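Local coordinates for uncharacterized protein VP1736 (Vibrio parahaemolyticus, PDB 3LXQ) that is of unknown function but carries a sulfatase-family domain of the alkaline phosphatase superfamily, at residues Val140-Pro148 with Phe434-Tyr444. Sequence-based numbering, arbitrary orientation.
Sequences VTTGFPPSP and FASKAYQNNWY
F144 and Y444 form the apolar centre, an edge-to-face pair with ring planes at 54° and centroids 4.6 Å apart. F144 CD1 sits over the middle of the Y444 ring. With CG anti to the backbone N (chi1 -165°), F144 reaches across to the helix 422-441. There A435 CB covers one face of its ring, 3.6 Å from F144 CZ, and A438 CB meets its edge in plane. F162 also packs against both F144 and Y444. Beside this core, P145 CG touches the edge of the F434 ring, 3.8 Å from F434 CD2.

Outward lies the polar edge. Y444 OH donates to T142 O at 2.7 Å, tilted 26° from the carbonyl plane. A water donates to both G143 O and Y444 OH, so the phenol oxygen is gripped twice. Two further waters link P146 O to A435 N and S436 N. T142 OG1 accepts from F144 N, 3.0 Å away, and is also hydrogen-bonded to E138 O, in the last turn of helix 133-141.

Past the last turn of helix 422-441, N442 has positive phi and forms a Schellman motif, and the chain then runs on to Y444. An ST turn at T142 follows helix 133-141. The last helix, 422-441, packs onto the loop that leaves it, within the sulfatase-family region.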
ATOM      1  N   VAL A 140      -1.670   3.396  -0.468  1.00 24.77           N
ATOM      2  CA  VAL A 140      -2.685   2.701  -1.286  1.00 26.12           C
ATOM      3  C   VAL A 140      -3.920   3.537  -1.549  1.00 27.54           C
ATOM      4  O   VAL A 140      -4.726   3.198  -2.421  1.00 29.66           O
ATOM      5  CB  VAL A 140      -3.084   1.317  -0.698  1.00 26.68           C
ATOM      6  CG1 VAL A 140      -1.846   0.439  -0.559  1.00 26.15           C
ATOM      7  CG2 VAL A 140      -3.816   1.465   0.659  1.00 25.94           C
ATOM      8  N   THR A 141      -4.088   4.638  -0.830  1.00 27.49           N
ATOM      9  CA  THR A 141      -5.265   5.481  -1.108  1.00 29.51           C
ATOM     10  C   THR A 141      -4.920   6.724  -1.916  1.00 29.06           C
ATOM     11  O   THR A 141      -5.787   7.292  -2.587  1.00 30.45           O
ATOM     12  CB  THR A 141      -6.016   5.909   0.166  1.00 30.81           C
ATOM     13  OG1 THR A 141      -5.154   6.697   0.989  1.00 29.66           O
ATOM     14  CG2 THR A 141      -6.497   4.699   0.925  1.00 33.21           C
ATOM     15  N   THR A 142      -3.663   7.151  -1.830  1.00 27.82           N
ATOM     16  CA  THR A 142      -3.202   8.391  -2.478  1.00 27.72           C
ATOM     17  C   THR A 142      -2.009   8.200  -3.425  1.00 27.00           C
ATOM     18  O   THR A 142      -1.819   9.001  -4.337  1.00 28.10           O
ATOM     19  CB  THR A 142      -2.764   9.470  -1.468  1.00 27.42           C
ATOM     20  OG1 THR A 142      -1.439   9.178  -0.998  1.00 25.27           O
ATOM     21  CG2 THR A 142      -3.705   9.570  -0.300  1.00 27.58           C
ATOM     22  N   GLY A 143      -1.180   7.186  -3.177  1.00 25.22           N
ATOM     23  CA  GLY A 143      -0.025   6.933  -4.044  1.00 23.92           C
ATOM     24  C   GLY A 143       1.106   7.896  -3.782  1.00 23.75           C
ATOM     25  O   GLY A 143       2.104   7.892  -4.505  1.00 23.88           O
ATOM     26  N   PHE A 144       0.957   8.702  -2.723  1.00 23.78           N
ATOM     27  CA  PHE A 144       1.881   9.774  -2.390  1.00 23.97           C
ATOM     28  C   PHE A 144       3.118   9.142  -1.800  1.00 22.94           C
ATOM     29  O   PHE A 144       3.006   8.265  -0.944  1.00 23.02           O
ATOM     30  CB  PHE A 144       1.229  10.713  -1.367  1.00 25.31           C
ATOM     31  CG  PHE A 144       1.929  12.052  -1.190  1.00 26.56           C
ATOM     32  CD1 PHE A 144       2.135  12.910  -2.269  1.00 27.62           C
ATOM     33  CD2 PHE A 144       2.312  12.475   0.077  1.00 26.76           C
ATOM     34  CE1 PHE A 144       2.759  14.140  -2.099  1.00 29.00           C
ATOM     35  CE2 PHE A 144       2.927  13.715   0.265  1.00 27.85           C
ATOM     36  CZ  PHE A 144       3.151  14.552  -0.821  1.00 29.29           C
ATOM     37  N   PRO A 145       4.300   9.563  -2.267  1.00 23.31           N
ATOM     38  CA  PRO A 145       5.564   9.034  -1.759  1.00 22.95           C
ATOM     39  C   PRO A 145       5.839   9.545  -0.351  1.00 23.77           C
ATOM     40  O   PRO A 145       5.087  10.371   0.161  1.00 24.82           O
ATOM     41  CB  PRO A 145       6.620   9.585  -2.743  1.00 23.65           C
ATOM     42  CG  PRO A 145       5.867  10.168  -3.867  1.00 24.30           C
ATOM     43  CD  PRO A 145       4.524  10.539  -3.348  1.00 23.89           C
ATOM     44  N   PRO A 146       6.890   9.024   0.287  1.00 25.15           N
ATOM     45  CA  PRO A 146       7.193   9.283   1.697  1.00 26.18           C
ATOM     46  C   PRO A 146       8.028  10.543   1.942  1.00 27.79           C
ATOM     47  O   PRO A 146       8.657  11.075   1.023  1.00 29.19           O
ATOM     48  CB  PRO A 146       7.977   8.029   2.121  1.00 25.98           C
ATOM     49  CG  PRO A 146       8.652   7.566   0.847  1.00 25.23           C
ATOM     50  CD  PRO A 146       7.767   8.007  -0.308  1.00 25.26           C
ATOM     51  N   SER A 147       8.015  11.020   3.183  1.00 29.18           N
ATOM     52  CA  SER A 147       8.874  12.118   3.612  1.00 30.56           C
ATOM     53  C   SER A 147       9.426  11.739   4.970  1.00 31.40           C
ATOM     54  O   SER A 147       9.040  10.695   5.508  1.00 30.59           O
ATOM     55  CB  SER A 147       8.091  13.450   3.668  1.00 31.88           C
ATOM     56  OG  SER A 147       7.173  13.497   4.752  1.00 32.80           O
ATOM     57  N   PRO A 148      10.346  12.556   5.526  1.00 33.39           N
ATOM     58  CA  PRO A 148      10.790  12.374   6.917  1.00 34.69           C
ATOM     59  C   PRO A 148       9.694  12.735   7.905  1.00 35.20           C
ATOM     60  O   PRO A 148       9.846  12.489   9.096  1.00 36.49           O
ATOM     61  CB  PRO A 148      11.940  13.380   7.055  1.00 37.36           C
ATOM     62  CG  PRO A 148      12.375  13.642   5.691  1.00 36.95           C
ATOM     63  CD  PRO A 148      11.161  13.562   4.836  1.00 34.73           C
ATOM     64  N   PHE A 434      10.560  14.921  -2.950  1.00 30.53           N
ATOM     65  CA  PHE A 434       9.336  15.284  -3.670  1.00 30.72           C
ATOM     66  C   PHE A 434       8.118  15.481  -2.761  1.00 30.30           C
ATOM     67  O   PHE A 434       7.487  16.538  -2.801  1.00 31.68           O
ATOM     68  CB  PHE A 434       9.023  14.296  -4.809  1.00 29.41           C
ATOM     69  CG  PHE A 434       7.682  14.526  -5.445  1.00 30.49           C
ATOM     70  CD1 PHE A 434       7.456  15.650  -6.226  1.00 30.14           C
ATOM     71  CD2 PHE A 434       6.639  13.633  -5.240  1.00 30.18           C
ATOM     72  CE1 PHE A 434       6.221  15.877  -6.804  1.00 31.22           C
ATOM     73  CE2 PHE A 434       5.394  13.854  -5.813  1.00 33.01           C
ATOM     74  CZ  PHE A 434       5.183  14.986  -6.601  1.00 31.75           C
ATOM     75  N   ALA A 435       7.798  14.475  -1.950  1.00 29.12           N
ATOM     76  CA  ALA A 435       6.615  14.526  -1.099  1.00 29.71           C
ATOM     77  C   ALA A 435       6.653  15.722  -0.156  1.00 31.08           C
ATOM     78  O   ALA A 435       5.642  16.419   0.009  1.00 32.80           O
ATOM     79  CB  ALA A 435       6.443  13.244  -0.321  1.00 29.06           C
ATOM     80  N   SER A 436       7.819  15.964   0.437  1.00 40.71           N
ATOM     81  CA  SER A 436       8.031  17.104   1.324  1.00 44.00           C
ATOM     82  C   SER A 436       7.738  18.440   0.617  1.00 44.76           C
ATOM     83  O   SER A 436       7.068  19.307   1.173  1.00 45.75           O
ATOM     84  CB  SER A 436       9.447  17.067   1.879  1.00 46.55           C
ATOM     85  OG  SER A 436       9.694  18.161   2.732  1.00 51.61           O
ATOM     86  N   LYS A 437       8.192  18.580  -0.627  1.00 44.07           N
ATOM     87  CA  LYS A 437       7.936  19.796  -1.390  1.00 44.86           C
ATOM     88  C   LYS A 437       6.504  19.871  -1.925  1.00 43.26           C
ATOM     89  O   LYS A 437       5.909  20.954  -1.970  1.00 44.72           O
ATOM     90  CB  LYS A 437       8.963  19.956  -2.516  1.00 45.20           C
ATOM     91  CG  LYS A 437      10.321  20.494  -2.064  1.00 49.04           C
ATOM     92  CD  LYS A 437      10.364  22.017  -2.209  1.00 52.74           C
ATOM     93  CE  LYS A 437      11.670  22.612  -1.707  1.00 57.81           C
ATOM     94  NZ  LYS A 437      11.649  22.914  -0.238  1.00 61.23           N
ATOM     95  N   ALA A 438       5.953  18.731  -2.339  1.00 40.70           N
ATOM     96  CA  ALA A 438       4.598  18.689  -2.911  1.00 39.38           C
ATOM     97  C   ALA A 438       3.568  19.056  -1.855  1.00 40.48           C
ATOM     98  O   ALA A 438       2.567  19.730  -2.147  1.00 40.75           O
ATOM     99  CB  ALA A 438       4.294  17.308  -3.500  1.00 37.06           C
ATOM    100  N   TYR A 439       3.833  18.596  -0.631  1.00 41.33           N
ATOM    101  CA  TYR A 439       3.013  18.918   0.529  1.00 43.12           C
ATOM    102  C   TYR A 439       3.049  20.418   0.821  1.00 46.08           C
ATOM    103  O   TYR A 439       2.001  21.060   0.893  1.00 47.23           O
ATOM    104  CB  TYR A 439       3.449  18.106   1.760  1.00 43.71           C
ATOM    105  CG  TYR A 439       2.670  18.471   3.003  1.00 45.21           C
ATOM    106  CD1 TYR A 439       3.230  19.270   3.995  1.00 48.48           C
ATOM    107  CD2 TYR A 439       1.352  18.047   3.165  1.00 45.00           C
ATOM    108  CE1 TYR A 439       2.500  19.627   5.125  1.00 50.63           C
ATOM    109  CE2 TYR A 439       0.615  18.400   4.281  1.00 46.53           C
ATOM    110  CZ  TYR A 439       1.193  19.182   5.258  1.00 49.93           C
ATOM    111  OH  TYR A 439       0.457  19.522   6.365  1.00 52.95           O
ATOM    112  N   GLN A 440       4.255  20.966   0.975  1.00 47.92           N
ATOM    113  CA  GLN A 440       4.454  22.405   1.174  1.00 51.46           C
ATOM    114  C   GLN A 440       3.741  23.276   0.146  1.00 51.49           C
ATOM    115  O   GLN A 440       3.215  24.331   0.490  1.00 53.22           O
ATOM    116  CB  GLN A 440       5.940  22.763   1.125  1.00 53.53           C
ATOM    117  CG  GLN A 440       6.752  22.270   2.295  1.00 57.00           C
ATOM    118  CD  GLN A 440       8.206  22.713   2.212  1.00 62.00           C
ATOM    119  OE1 GLN A 440       8.509  23.845   1.807  1.00 64.52           O
ATOM    120  NE2 GLN A 440       9.116  21.822   2.602  1.00 62.47           N
ATOM    121  N   ASN A 441       3.732  22.835  -1.111  1.00 49.16           N
ATOM    122  CA  ASN A 441       3.267  23.685  -2.204  1.00 49.95           C
ATOM    123  C   ASN A 441       1.907  23.326  -2.789  1.00 48.84           C
ATOM    124  O   ASN A 441       1.454  23.964  -3.745  1.00 49.43           O
ATOM    125  CB  ASN A 441       4.332  23.785  -3.295  1.00 49.92           C
ATOM    126  CG  ASN A 441       5.610  24.434  -2.795  1.00 52.36           C
ATOM    127  OD1 ASN A 441       5.799  25.635  -2.938  1.00 56.19           O
ATOM    128  ND2 ASN A 441       6.480  23.643  -2.182  1.00 52.12           N
ATOM    129  N   ASN A 442       1.252  22.333  -2.190  1.00 47.29           N
ATOM    130  CA  ASN A 442      -0.090  21.896  -2.602  1.00 46.81           C
ATOM    131  C   ASN A 442      -0.103  21.317  -4.006  1.00 45.47           C
ATOM    132  O   ASN A 442      -0.998  21.603  -4.811  1.00 46.02           O
ATOM    133  CB  ASN A 442      -1.111  23.033  -2.471  1.00 49.56           C
ATOM    134  CG  ASN A 442      -1.044  23.710  -1.125  1.00 51.90           C
ATOM    135  OD1 ASN A 442      -0.544  24.827  -1.010  1.00 53.44           O
ATOM    136  ND2 ASN A 442      -1.514  23.019  -0.087  1.00 51.83           N
ATOM    137  N   TRP A 443       0.888  20.469  -4.275  1.00 43.67           N
ATOM    138  CA  TRP A 443       1.041  19.872  -5.595  1.00 42.72           C
ATOM    139  C   TRP A 443       0.258  18.581  -5.732  1.00 41.39           C
ATOM    140  O   TRP A 443       0.292  17.941  -6.782  1.00 41.03           O
ATOM    141  CB  TRP A 443       2.514  19.621  -5.928  1.00 41.93           C
ATOM    142  CG  TRP A 443       3.324  20.871  -6.173  1.00 43.24           C
ATOM    143  CD1 TRP A 443       2.854  22.129  -6.484  1.00 44.27           C
ATOM    144  CD2 TRP A 443       4.755  20.971  -6.160  1.00 43.66           C
ATOM    145  NE1 TRP A 443       3.912  22.999  -6.648  1.00 44.93           N
ATOM    146  CE2 TRP A 443       5.087  22.314  -6.463  1.00 45.03           C
ATOM    147  CE3 TRP A 443       5.790  20.053  -5.931  1.00 42.32           C
ATOM    148  CZ2 TRP A 443       6.410  22.759  -6.528  1.00 46.65           C
ATOM    149  CZ3 TRP A 443       7.106  20.500  -5.990  1.00 43.23           C
ATOM    150  CH2 TRP A 443       7.403  21.841  -6.281  1.00 45.56           C
ATOM    151  N   TYR A 444      -0.481  18.222  -4.691  1.00 40.61           N
ATOM    152  CA  TYR A 444      -1.107  16.919  -4.664  1.00 40.17           C
ATOM    153  C   TYR A 444      -2.588  16.984  -4.286  1.00 41.50           C
ATOM    154  O   TYR A 444      -3.100  16.117  -3.574  1.00 41.33           O
ATOM    155  CB  TYR A 444      -0.299  15.974  -3.757  1.00 38.32           C
ATOM    156  CG  TYR A 444      -0.215  14.551  -4.258  1.00 37.29           C
ATOM    157  CD1 TYR A 444       0.708  14.183  -5.247  1.00 37.02           C
ATOM    158  CD2 TYR A 444      -1.040  13.561  -3.733  1.00 37.34           C
ATOM    159  CE1 TYR A 444       0.792  12.861  -5.699  1.00 33.97           C
ATOM    160  CE2 TYR A 444      -0.965  12.248  -4.170  1.00 36.16           C
ATOM    161  CZ  TYR A 444      -0.047  11.900  -5.148  1.00 35.65           C
ATOM    162  OH  TYR A 444      -0.003  10.589  -5.570  1.00 34.95           O
TER
HETATM  163  O   HOH W   1       2.461  10.016  -6.140  1.00 28.06           O
HETATM  164  O   HOH W   2       9.053  12.052  -1.695  1.00 27.63           O
HETATM  165  O   HOH W   3       9.711  13.845   0.829  1.00 32.89           O